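Long-range contacts in putative membrane anchored protein (Corynebacterium diphtheriae, PDB 3LSO), which is of unknown function but is probably a membrane-anchored surface protein of the bacterium, built from successive beta-sandwich-like modules: residues E346-I351 with A414-P419; T263-D268 with P459-R464; L195-P200 with V209-T214; E57-G62 with V187-A192. All blocks are in the same frame, centred on the assembly; numbering follows the deposited sequence.

Contact 1. Residues E346-I351 with A414-P419; sequences EDVKYI and AEFEIP
Phe416 and Tyr350 form a non-hydrogen-bonded antiparallel pair, and their side chains meet on one face of the sheet. Phe416 CE2 lies in the plane of the tyrosine ring at its edge, 3.9 Å from Tyr350 CD1. Further along that edge Tyr350 CE1 touches the methyl of Ala414. The tyrosine CG stands anti to the backbone N (chi1 170°), which brings the ring's edge to both residues. On the other flank of Phe416, Val348 CG1 packs 3.7 Å from Phe416 CB, the two side chains crossing at about a right angle. These pairs join the edge strand 349-357 to strand 410-417 in an antiparallel four-stranded sheet, whose next strand, 321-329, supplies Val324 against Phe416. Lys349 and Glu417 form the hydrogen-bonded pair: Glu417 N donates to Lys349 O at 3.0 Å, and Lys349 N returns a bond to Glu417 O. Ile351 N adds a third bond, to Glu415 O, and the isoleucine side chain packs beside that carbonyl, its CD1 4.0 Å from Glu415 CB. Beyond them, Pro419 packs its CG and CD against Asp347 O. Farther out, Phe429 meets the Phe416 ring, and the tyrosine hydroxyl is fixed by the backbone N of Gly355.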
loop_
_atom_site.group_PDB
_atom_site.type_symbol
_atom_site.label_atom_id
_atom_site.label_comp_id
_atom_site.label_asym_id
_atom_site.label_seq_id
_atom_site.Cartn_x
_atom_site.Cartn_y
_atom_site.Cartn_z
ATOM N N GLU A 346 7.077 -15.062 31.401
ATOM C CA GLU A 346 7.991 -14.821 32.528
ATOM C C GLU A 346 7.857 -13.402 33.085
ATOM O O GLU A 346 7.862 -12.421 32.323
ATOM C CB GLU A 346 9.443 -15.032 32.088
ATOM C CG GLU A 346 10.017 -16.437 32.284
ATOM C CD GLU A 346 11.546 -16.425 32.540
ATOM O OE1 GLU A 346 12.266 -15.537 32.011
ATOM O OE2 GLU A 346 12.029 -17.310 33.286
ATOM N N ASP A 347 7.743 -13.316 34.410
ATOM C CA ASP A 347 7.637 -12.050 35.164
ATOM C C ASP A 347 6.222 -11.461 35.225
ATOM O O ASP A 347 5.906 -10.707 36.140
ATOM C CB ASP A 347 8.656 -10.996 34.687
ATOM C CG ASP A 347 10.105 -11.405 34.955
ATOM O OD1 ASP A 347 10.325 -12.503 35.523
ATOM O OD2 ASP A 347 11.024 -10.623 34.595
ATOM N N VAL A 348 5.377 -11.808 34.262
ATOM C CA VAL A 348 3.981 -11.372 34.293
ATOM C C VAL A 348 3.200 -12.134 35.380
ATOM O O VAL A 348 3.111 -13.366 35.354
ATOM C CB VAL A 348 3.342 -11.503 32.912
ATOM C CG1 VAL A 348 1.893 -11.100 32.950
ATOM C CG2 VAL A 348 4.104 -10.631 31.925
ATOM N N LYS A 349 2.654 -11.391 36.339
ATOM C CA LYS A 349 2.101 -11.990 37.550
ATOM C C LYS A 349 0.600 -12.193 37.498
ATOM O O LYS A 349 -0.131 -11.334 37.016
ATOM C CB LYS A 349 2.453 -11.143 38.778
ATOM C CG LYS A 349 3.946 -10.927 38.998
ATOM C CD LYS A 349 4.200 -10.456 40.414
ATOM C CE LYS A 349 5.292 -9.394 40.455
ATOM N NZ LYS A 349 5.441 -8.880 41.833
ATOM N N TYR A 350 0.149 -13.331 38.014
ATOM C CA TYR A 350 -1.276 -13.646 38.068
ATOM C C TYR A 350 -1.996 -12.828 39.140
ATOM O O TYR A 350 -1.504 -12.716 40.266
ATOM C CB TYR A 350 -1.459 -15.139 38.345
ATOM C CG TYR A 350 -2.881 -15.554 38.667
ATOM C CD1 TYR A 350 -3.854 -15.617 37.660
ATOM C CD2 TYR A 350 -3.257 -15.909 39.975
ATOM C CE1 TYR A 350 -5.178 -16.008 37.943
ATOM C CE2 TYR A 350 -4.583 -16.302 40.270
ATOM C CZ TYR A 350 -5.536 -16.346 39.246
ATOM O OH TYR A 350 -6.836 -16.724 39.494
ATOM N N ILE A 351 -3.158 -12.270 38.803
ATOM C CA ILE A 351 -3.978 -11.562 39.798
ATOM C C ILE A 351 -4.952 -12.524 40.504
ATOM O O ILE A 351 -5.803 -13.140 39.851
ATOM C CB ILE A 351 -4.735 -10.367 39.176
ATOM C CG1 ILE A 351 -3.742 -9.334 38.640
ATOM C CG2 ILE A 351 -5.680 -9.724 40.198
ATOM C CD1 ILE A 351 -4.379 -8.209 37.843
ATOM N N ALA A 414 -8.624 -14.725 32.912
ATOM C CA ALA A 414 -8.049 -14.132 34.116
ATOM C C ALA A 414 -7.510 -12.753 33.789
ATOM O O ALA A 414 -7.549 -12.330 32.626
ATOM C CB ALA A 414 -6.928 -15.015 34.647
ATOM N N GLU A 415 -7.003 -12.064 34.816
ATOM C CA GLU A 415 -6.294 -10.790 34.652
ATOM C C GLU A 415 -4.860 -10.852 35.169
ATOM O O GLU A 415 -4.588 -11.455 36.214
ATOM C CB GLU A 415 -7.060 -9.648 35.308
ATOM C CG GLU A 415 -8.106 -9.058 34.377
ATOM C CD GLU A 415 -9.297 -8.433 35.101
ATOM O OE1 GLU A 415 -9.105 -7.715 36.122
ATOM O OE2 GLU A 415 -10.439 -8.667 34.628
ATOM N N PHE A 416 -3.948 -10.230 34.422
ATOM C CA PHE A 416 -2.531 -10.258 34.759
ATOM C C PHE A 416 -1.953 -8.852 34.898
ATOM O O PHE A 416 -2.526 -7.880 34.401
ATOM C CB PHE A 416 -1.755 -11.061 33.711
ATOM C CG PHE A 416 -2.202 -12.492 33.591
ATOM C CD1 PHE A 416 -3.167 -12.865 32.655
ATOM C CD2 PHE A 416 -1.669 -13.472 34.410
ATOM C CE1 PHE A 416 -3.583 -14.190 32.544
ATOM C CE2 PHE A 416 -2.088 -14.806 34.297
ATOM C CZ PHE A 416 -3.044 -15.155 33.369
ATOM N N GLU A 417 -0.829 -8.748 35.597
ATOM C CA GLU A 417 -0.101 -7.488 35.689
ATOM C C GLU A 417 1.220 -7.592 34.928
ATOM O O GLU A 417 1.945 -8.585 35.049
ATOM C CB GLU A 417 0.126 -7.075 37.150
ATOM C CG GLU A 417 0.293 -5.567 37.331
ATOM C CD GLU A 417 0.508 -5.132 38.784
ATOM O OE1 GLU A 417 0.009 -5.810 39.720
ATOM O OE2 GLU A 417 1.173 -4.087 38.996
ATOM N N ILE A 418 1.504 -6.576 34.123
ATOM C CA ILE A 418 2.782 -6.462 33.453
ATOM C C ILE A 418 3.683 -5.588 34.319
ATOM O O ILE A 418 3.331 -4.448 34.612
ATOM C CB ILE A 418 2.627 -5.844 32.045
ATOM C CG1 ILE A 418 1.864 -6.786 31.116
ATOM C CG2 ILE A 418 3.980 -5.558 31.429
ATOM C CD1 ILE A 418 0.433 -6.385 30.887
ATOM N N PRO A 419 4.840 -6.123 34.753
ATOM C CA PRO A 419 5.769 -5.333 35.567
ATOM C C PRO A 419 6.306 -4.129 34.800
ATOM O O PRO A 419 6.490 -4.208 33.577
ATOM C CB PRO A 419 6.908 -6.318 35.881
ATOM C CG PRO A 419 6.773 -7.407 34.899
ATOM C CD PRO A 419 5.312 -7.504 34.568
#

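Contact 2. Residues T263-D268 with P459-R464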
loop_
_atom_site.group_PDB
_atom_site.type_symbol
_atom_site.label_atom_id
_atom_site.label_comp_id
_atom_site.label_asym_id
_atom_site.label_seq_id
_atom_site.Cartn_x
_atom_site.Cartn_y
_atom_site.Cartn_z
ATOM N N THR A 263 14.163 -3.015 5.612
ATOM C CA THR A 263 14.185 -1.992 4.583
ATOM C C THR A 263 15.104 -2.441 3.451
ATOM O O THR A 263 16.246 -2.805 3.701
ATOM C CB THR A 263 14.685 -0.663 5.175
ATOM O OG1 THR A 263 13.786 -0.252 6.207
ATOM C CG2 THR A 263 14.723 0.412 4.142
ATOM N N ALA A 264 14.603 -2.444 2.214
ATOM C CA ALA A 264 15.476 -2.644 1.047
ATOM C C ALA A 264 15.722 -1.315 0.327
ATOM O O ALA A 264 14.770 -0.612 -0.016
ATOM C CB ALA A 264 14.890 -3.683 0.095
ATOM N N ARG A 265 16.995 -0.956 0.137
ATOM C CA ARG A 265 17.339 0.261 -0.603
ATOM C C ARG A 265 18.071 -0.120 -1.871
ATOM O O ARG A 265 19.048 -0.868 -1.830
ATOM C CB ARG A 265 18.184 1.224 0.232
ATOM C CG ARG A 265 18.639 2.438 -0.559
ATOM C CD ARG A 265 19.092 3.564 0.310
ATOM N NE ARG A 265 17.961 4.094 1.055
ATOM C CZ ARG A 265 18.033 5.062 1.962
ATOM N NH1 ARG A 265 19.200 5.637 2.260
ATOM N NH2 ARG A 265 16.926 5.452 2.576
ATOM N N PHE A 266 17.594 0.384 -3.000
ATOM C CA PHE A 266 18.198 0.043 -4.274
ATOM C C PHE A 266 19.321 1.015 -4.588
ATOM O O PHE A 266 19.198 2.210 -4.333
ATOM C CB PHE A 266 17.142 0.034 -5.375
ATOM C CG PHE A 266 17.707 -0.061 -6.764
ATOM C CD1 PHE A 266 18.195 -1.275 -7.253
ATOM C CD2 PHE A 266 17.735 1.058 -7.593
ATOM C CE1 PHE A 266 18.715 -1.381 -8.542
ATOM C CE2 PHE A 266 18.250 0.966 -8.884
ATOM C CZ PHE A 266 18.743 -0.264 -9.366
ATOM N N ILE A 267 20.413 0.484 -5.136
ATOM C CA ILE A 267 21.566 1.274 -5.538
ATOM C C ILE A 267 21.911 0.951 -6.988
ATOM O O ILE A 267 21.969 -0.219 -7.357
ATOM C CB ILE A 267 22.779 0.963 -4.636
ATOM C CG1 ILE A 267 22.326 0.794 -3.176
ATOM C CG2 ILE A 267 23.833 2.047 -4.778
ATOM C CD1 ILE A 267 23.402 0.392 -2.225
ATOM N N ASP A 268 22.124 1.980 -7.812
ATOM C CA ASP A 268 22.510 1.773 -9.227
ATOM C C ASP A 268 24.036 1.730 -9.424
ATOM O O ASP A 268 24.802 1.873 -8.451
ATOM C CB ASP A 268 21.842 2.792 -10.181
ATOM C CG ASP A 268 22.343 4.237 -9.982
ATOM O OD1 ASP A 268 23.566 4.478 -9.800
ATOM O OD2 ASP A 268 21.496 5.154 -10.043
ATOM N N PRO A 459 16.145 4.654 14.713
ATOM C CA PRO A 459 16.950 5.786 14.230
ATOM C C PRO A 459 16.558 6.168 12.813
ATOM O O PRO A 459 16.130 5.322 12.041
ATOM C CB PRO A 459 18.381 5.243 14.222
ATOM C CG PRO A 459 18.313 3.839 14.783
ATOM C CD PRO A 459 16.896 3.386 14.716
ATOM N N ALA A 460 16.713 7.438 12.470
ATOM C CA ALA A 460 16.438 7.897 11.118
ATOM C C ALA A 460 17.281 7.100 10.114
ATOM O O ALA A 460 18.362 6.619 10.453
ATOM C CB ALA A 460 16.725 9.371 11.010
ATOM N N LEU A 461 16.771 6.925 8.896
ATOM C CA LEU A 461 17.564 6.316 7.840
ATOM C C LEU A 461 18.483 7.342 7.227
ATOM O O LEU A 461 18.104 8.506 7.100
ATOM C CB LEU A 461 16.683 5.737 6.742
ATOM C CG LEU A 461 16.126 4.340 6.958
ATOM C CD1 LEU A 461 15.052 4.102 5.937
ATOM C CD2 LEU A 461 17.194 3.256 6.889
ATOM N N PRO A 462 19.696 6.913 6.838
ATOM C CA PRO A 462 20.571 7.761 6.023
ATOM C C PRO A 462 19.782 8.311 4.837
ATOM O O PRO A 462 18.926 7.617 4.302
ATOM C CB PRO A 462 21.666 6.795 5.541
ATOM C CG PRO A 462 21.201 5.383 5.952
ATOM C CD PRO A 462 20.310 5.604 7.132
ATOM N N GLU A 463 20.032 9.551 4.444
ATOM C CA GLU A 463 19.257 10.125 3.352
ATOM C C GLU A 463 19.535 9.404 2.035
ATOM O O GLU A 463 20.652 8.939 1.792
ATOM C CB GLU A 463 19.478 11.638 3.244
ATOM C CG GLU A 463 19.019 12.409 4.493
ATOM C CD GLU A 463 17.693 11.883 5.059
ATOM O OE1 GLU A 463 16.668 11.976 4.350
ATOM O OE2 GLU A 463 17.674 11.371 6.208
ATOM N N ARG A 464 18.495 9.273 1.216
ATOM C CA ARG A 464 18.634 8.719 -0.121
ATOM C C ARG A 464 19.498 9.642 -0.957
ATOM O O ARG A 464 19.437 10.860 -0.801
ATOM C CB ARG A 464 17.267 8.560 -0.781
ATOM C CG ARG A 464 16.652 7.174 -0.637
ATOM C CD ARG A 464 15.265 7.091 -1.266
ATOM N NE ARG A 464 15.269 7.435 -2.689
ATOM C CZ ARG A 464 14.209 7.887 -3.358
ATOM N NH1 ARG A 464 13.049 8.052 -2.739
ATOM N NH2 ARG A 464 14.304 8.186 -4.645
#
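Arg265 reaches from strand 258-267 to Pro462, tying the C-terminal tail that follows strand 440-453 onto a five-stranded mixed sheet. Its NH1 donates to Pro462 O at 2.9 Å in a nearly straight bond (167°). The acceptor lies in the guanidinium plane, but NH1 stands above the plane of the proline carbonyl, about 50° out of it. NH2 of the same group makes a weak second bond to Pro462 O, so one carbonyl receives both terminal nitrogens. The stronger partner of Arg265 NH2 is Asp277, with which it forms a salt bridge; this carboxylate probably offsets the charge of the buried arginine and helps fix the rotation of its guanidinium. With CG anti to the backbone N (chi1 175°) and a bend at chi3, the chain leaves the strand and turns its flat end to the tail. The Arg464 side chain crosses that of Arg265 obliquely, its own NE satisfied by Asn273 O. The two guanidinium planes are 64° apart, so they do not stack; the aliphatic part of Arg464 makes the contact. Beside this polar centre, Leu461 and Thr263 meet tip to tip through Leu461 CD1 and Thr263 CG2, 4.1 Å apart, with Phe230 of strand 226-231 touching both side chains. Over the guanidinium of Arg265, the methylene Arg464 CG sits 3.5 Å above the plane, directly over its centre.

Contact 3. Residues L195-P200 with V209-T214; sequences LTITAP and VQITAT
Ile197 and Ile211 lie side by side and point the same way, their CG2 methyls 3.7 Å apart. In both, CG2 is anti to the backbone N, which brings the two methyl branches together on the face carrying Ile197. Ala213 is paired with Ile197 and shares its face; Ala264 of the opposing sheet covers both, and Phe229 reaches Ile211 and Ala213, as expected of the interior of a beta sandwich. Toward the end of the pairing, Pro200 CD rests 3.6 Å from Val209 CG1. Strand 196-198 is an edge strand, antiparallel to 209-214 with 161° between their directions. Thr196 and Thr214 exchange two backbone bonds, as do Thr198 and Thr212; the shortest runs from Thr198 N to Thr212 O, 2.8 Å. The threonines all lie on the face turned from the isoleucines. There Thr196 OG1 and Thr214 OG1 are hydrogen-bonded at 2.7 Å. Each hydroxyl sits between its backbone N and carbonyl carbon (chi1 67° and 78°), the rotation that lets the two meet across the strands. Thr212 OG1 is held instead by Ser249 OG on the next strand. Backbone bonds join the strands within the sheet; the isoleucine face adds hydrocarbon packing, the threonine face a hydroxyl-hydroxyl bond.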
loop_
_atom_site.group_PDB
_atom_site.type_symbol
_atom_site.label_atom_id
_atom_site.label_comp_id
_atom_site.label_asym_id
_atom_site.label_seq_id
_atom_site.Cartn_x
_atom_site.Cartn_y
_atom_site.Cartn_z
ATOM N N LEU A 195 9.973 -1.281 -5.377
ATOM C CA LEU A 195 10.549 -2.455 -4.737
ATOM C C LEU A 195 9.512 -3.209 -3.937
ATOM O O LEU A 195 8.548 -2.619 -3.417
ATOM C CB LEU A 195 11.682 -2.065 -3.808
ATOM C CG LEU A 195 13.036 -1.835 -4.473
ATOM C CD1 LEU A 195 13.049 -0.510 -5.246
ATOM C CD2 LEU A 195 14.170 -1.872 -3.439
ATOM N N THR A 196 9.699 -4.520 -3.852
ATOM C CA THR A 196 8.889 -5.339 -2.961
ATOM C C THR A 196 9.874 -6.050 -2.079
ATOM O O THR A 196 11.049 -6.228 -2.473
ATOM C CB THR A 196 8.038 -6.416 -3.702
ATOM O OG1 THR A 196 8.896 -7.407 -4.286
ATOM C CG2 THR A 196 7.138 -5.790 -4.774
ATOM N N ILE A 197 9.405 -6.458 -0.894
ATOM C CA ILE A 197 10.157 -7.379 -0.038
ATOM C C ILE A 197 9.279 -8.526 0.453
ATOM O O ILE A 197 8.136 -8.319 0.840
ATOM C CB ILE A 197 10.710 -6.700 1.169
ATOM C CG1 ILE A 197 11.289 -5.343 0.813
ATOM C CG2 ILE A 197 11.752 -7.593 1.804
ATOM C CD1 ILE A 197 11.770 -4.617 2.012
ATOM N N THR A 198 9.822 -9.733 0.433
ATOM C CA THR A 198 9.105 -10.920 0.862
ATOM C C THR A 198 9.787 -11.409 2.132
ATOM O O THR A 198 10.974 -11.750 2.112
ATOM C CB THR A 198 9.257 -12.039 -0.203
ATOM O OG1 THR A 198 8.892 -11.541 -1.500
ATOM C CG2 THR A 198 8.443 -13.289 0.143
ATOM N N ALA A 199 9.060 -11.457 3.240
ATOM C CA ALA A 199 9.582 -12.137 4.426
ATOM C C ALA A 199 8.477 -13.007 4.951
ATOM O O ALA A 199 7.337 -12.751 4.616
ATOM C CB ALA A 199 9.981 -11.130 5.457
ATOM N N PRO A 200 8.788 -14.029 5.781
ATOM C CA PRO A 200 7.681 -14.677 6.561
ATOM C C PRO A 200 6.988 -13.446 7.174
ATOM O O PRO A 200 7.716 -12.528 7.568
ATOM C CB PRO A 200 8.438 -15.540 7.559
ATOM C CG PRO A 200 9.800 -15.737 6.944
ATOM C CD PRO A 200 10.115 -14.478 6.227
ATOM N N VAL A 209 16.089 -16.329 8.789
ATOM C CA VAL A 209 14.949 -15.720 8.140
ATOM C C VAL A 209 15.399 -15.205 6.790
ATOM O O VAL A 209 16.270 -14.330 6.706
ATOM C CB VAL A 209 14.326 -14.577 8.977
ATOM C CG1 VAL A 209 13.088 -14.017 8.282
ATOM C CG2 VAL A 209 13.990 -15.048 10.402
ATOM N N GLN A 210 14.812 -15.762 5.734
ATOM C CA GLN A 210 15.151 -15.369 4.380
ATOM C C GLN A 210 14.353 -14.135 3.997
ATOM O O GLN A 210 13.185 -14.012 4.327
ATOM C CB GLN A 210 14.873 -16.499 3.409
ATOM C CG GLN A 210 15.416 -16.280 2.009
ATOM C CD GLN A 210 15.219 -17.510 1.143
ATOM O OE1 GLN A 210 15.311 -18.645 1.643
ATOM N NE2 GLN A 210 14.940 -17.303 -0.163
ATOM N N ILE A 211 15.010 -13.210 3.321
ATOM C CA ILE A 211 14.395 -11.989 2.922
ATOM C C ILE A 211 14.783 -11.779 1.490
ATOM O O ILE A 211 15.957 -11.945 1.130
ATOM C CB ILE A 211 14.885 -10.846 3.789
ATOM C CG1 ILE A 211 14.190 -10.955 5.133
ATOM C CG2 ILE A 211 14.605 -9.489 3.136
ATOM C CD1 ILE A 211 15.019 -10.477 6.227
ATOM N N THR A 212 13.788 -11.433 0.677
ATOM C CA THR A 212 13.997 -11.243 -0.745
ATOM C C THR A 212 13.444 -9.911 -1.190
ATOM O O THR A 212 12.249 -9.627 -0.991
ATOM C CB THR A 212 13.337 -12.373 -1.578
ATOM O OG1 THR A 212 13.875 -13.632 -1.159
ATOM C CG2 THR A 212 13.634 -12.190 -3.051
ATOM N N ALA A 213 14.297 -9.102 -1.803
ATOM C CA ALA A 213 13.849 -7.873 -2.438
ATOM C C ALA A 213 13.722 -8.065 -3.951
ATOM O O ALA A 213 14.429 -8.868 -4.540
ATOM C CB ALA A 213 14.806 -6.718 -2.101
ATOM N N THR A 214 12.789 -7.364 -4.576
ATOM C CA THR A 214 12.729 -7.388 -6.027
ATOM C C THR A 214 12.769 -5.967 -6.521
ATOM O O THR A 214 12.220 -5.061 -5.908
ATOM C CB THR A 214 11.480 -8.131 -6.617
ATOM O OG1 THR A 214 10.319 -7.302 -6.530
ATOM C CG2 THR A 214 11.208 -9.434 -5.899
#

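Contact 4. Residues E57-G62 with V187-A192; sequences ESVKAG and VKVDPA
Strands 58-60 and 187-190 run parallel, with 30° between their directions and their axes 4.5 Å apart, and they are joined by alternating backbone bonds. It is the one parallel pairing of the N-terminal domain, whose E-set clan is consistent with an immunoglobulin-like fold. Val59 is gripped at both ends: Val59 N donates to Lys188 O at 2.8 Å in an almost straight bond (176°), and Val59 O accepts from Asp190 N. Ala61 N continues the series to Asp190 O, whereas the bond from Lys188 N to Glu57 O, at the start of the pairing, is weak. Valines occupy one face. Val59 CG2 touches two valines of the other strand, 4.1 Å from Val187 CG1 and slightly farther from Val189 CG2. Val189 CG1, anti to its backbone N at chi1 179°, reaches instead toward Ala61, where it meets the CB methyl at 3.6 Å. Leu152 of strand 150-167, the antiparallel neighbour of 186-190, packs against both Val187 and Val189. The opposite face holds Ser58, Lys60, Lys188 and Asp190. Lys188 folds over through bends at chi2, chi3 and chi4, and its NZ forms a salt bridge with Asp190 OD1 at 3.0 Å on its own strand. The other carboxylate oxygen, Asp190 OD2, approaches Ser58 OG across the strands at 3.5 Å. Beyond the strands, the methyl of Ala192 lies against Ala61 O. The chemistry is therefore divided by face: valine and alanine contacts on the side of Leu152, and on the other a lysine-aspartate pair that probably steadies the carboxylate next to Ser58.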
loop_
_atom_site.group_PDB
_atom_site.type_symbol
_atom_site.label_atom_id
_atom_site.label_comp_id
_atom_site.label_asym_id
_atom_site.label_seq_id
_atom_site.Cartn_x
_atom_site.Cartn_y
_atom_site.Cartn_z
ATOM N N GLU A 57 -8.619 6.393 -18.483
ATOM C CA GLU A 57 -9.086 6.975 -17.236
ATOM C C GLU A 57 -7.907 7.112 -16.260
ATOM O O GLU A 57 -7.804 8.092 -15.513
ATOM C CB GLU A 57 -10.181 6.084 -16.644
ATOM C CG GLU A 57 -10.843 6.614 -15.373
ATOM C CD GLU A 57 -11.515 5.513 -14.560
ATOM O OE1 GLU A 57 -11.414 4.322 -14.943
ATOM O OE2 GLU A 57 -12.147 5.834 -13.529
ATOM N N SER A 58 -7.006 6.135 -16.312
ATOM C CA SER A 58 -5.952 5.979 -15.328
ATOM C C SER A 58 -4.678 5.550 -16.055
ATOM O O SER A 58 -4.760 4.837 -17.059
ATOM C CB SER A 58 -6.383 4.888 -14.328
ATOM O OG SER A 58 -6.069 5.220 -12.984
ATOM N N VAL A 59 -3.513 6.004 -15.585
ATOM C CA VAL A 59 -2.221 5.417 -15.998
ATOM C C VAL A 59 -1.200 5.330 -14.880
ATOM O O VAL A 59 -1.370 5.889 -13.794
ATOM C CB VAL A 59 -1.507 6.123 -17.213
ATOM C CG1 VAL A 59 -2.332 6.051 -18.486
ATOM C CG2 VAL A 59 -1.087 7.555 -16.881
ATOM N N LYS A 60 -0.124 4.617 -15.186
ATOM C CA LYS A 60 1.038 4.532 -14.319
ATOM C C LYS A 60 2.068 5.571 -14.782
ATOM O O LYS A 60 2.186 5.845 -15.986
ATOM C CB LYS A 60 1.599 3.086 -14.305
ATOM C CG LYS A 60 0.568 2.013 -13.839
ATOM C CD LYS A 60 1.186 0.793 -13.113
ATOM C CE LYS A 60 0.245 -0.463 -13.142
ATOM N NZ LYS A 60 0.149 -1.184 -14.499
ATOM N N ALA A 61 2.768 6.179 -13.824
ATOM C CA ALA A 61 3.863 7.103 -14.116
ATOM C C ALA A 61 4.953 6.352 -14.861
ATOM O O ALA A 61 5.425 5.326 -14.376
ATOM C CB ALA A 61 4.424 7.691 -12.827
ATOM N N GLY A 62 5.326 6.835 -16.044
ATOM C CA GLY A 62 6.403 6.226 -16.820
ATOM C C GLY A 62 5.951 5.379 -17.994
ATOM O O GLY A 62 6.762 5.021 -18.839
ATOM N N VAL A 187 -6.578 12.824 -15.904
ATOM C CA VAL A 187 -5.979 11.483 -15.885
ATOM C C VAL A 187 -5.286 11.230 -14.545
ATOM O O VAL A 187 -4.420 12.008 -14.136
ATOM C CB VAL A 187 -4.963 11.286 -17.040
ATOM C CG1 VAL A 187 -4.456 9.880 -17.056
ATOM C CG2 VAL A 187 -5.586 11.620 -18.383
ATOM N N LYS A 188 -5.666 10.156 -13.853
ATOM C CA LYS A 188 -4.977 9.792 -12.616
ATOM C C LYS A 188 -3.674 9.091 -12.967
ATOM O O LYS A 188 -3.660 8.157 -13.760
ATOM C CB LYS A 188 -5.859 8.923 -11.694
ATOM C CG LYS A 188 -5.171 8.313 -10.421
ATOM C CD LYS A 188 -4.412 9.358 -9.561
ATOM C CE LYS A 188 -4.535 9.104 -8.053
ATOM N NZ LYS A 188 -3.982 7.782 -7.607
ATOM N N VAL A 189 -2.581 9.591 -12.400
ATOM C CA VAL A 189 -1.280 8.961 -12.519
ATOM C C VAL A 189 -1.000 8.169 -11.236
ATOM O O VAL A 189 -0.641 8.736 -10.191
ATOM C CB VAL A 189 -0.168 9.989 -12.776
ATOM C CG1 VAL A 189 1.163 9.303 -12.859
ATOM C CG2 VAL A 189 -0.446 10.757 -14.048
ATOM N N ASP A 190 -1.204 6.855 -11.314
ATOM C CA ASP A 190 -0.764 5.947 -10.255
ATOM C C ASP A 190 0.758 5.826 -10.328
ATOM O O ASP A 190 1.336 6.005 -11.400
ATOM C CB ASP A 190 -1.428 4.563 -10.392
ATOM C CG ASP A 190 -2.910 4.573 -10.009
ATOM O OD1 ASP A 190 -3.261 5.251 -9.014
ATOM O OD2 ASP A 190 -3.718 3.895 -10.693
ATOM N N PRO A 191 1.411 5.529 -9.193
ATOM C CA PRO A 191 2.867 5.437 -9.237
ATOM C C PRO A 191 3.356 4.274 -10.116
ATOM O O PRO A 191 2.598 3.351 -10.415
ATOM C CB PRO A 191 3.251 5.212 -7.761
ATOM C CG PRO A 191 2.063 4.605 -7.148
ATOM C CD PRO A 191 0.882 5.215 -7.850
ATOM N N ALA A 192 4.609 4.338 -10.540
ATOM C CA ALA A 192 5.252 3.203 -11.207
ATOM C C ALA A 192 5.456 2.045 -10.221
ATOM O O ALA A 192 5.452 2.251 -9.004
ATOM C CB ALA A 192 6.597 3.632 -11.818
#

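The four contacts are spread along an elongated, all-beta chain. Contact 4 closes first, at one end of the N-terminal module, and its segment 187-192 leads almost directly into 195-200 of contact 3, although their centres are about 26 Å apart. Strand 258-267 of contact 2 lies in the sheet facing that of contact 3, and the two contacts touch: Ala264 CB lies 3.7 Å from Ala213 CB, and Ala264 O is 3.7 Å from Leu195 CD2. Contact 1 stands apart in the following module, its centre about 40 Å from that of contact 2 and about 52 Å from that of contact 4. In sequence contact 2 spans it, because the tail returns to pack on strand 258-267.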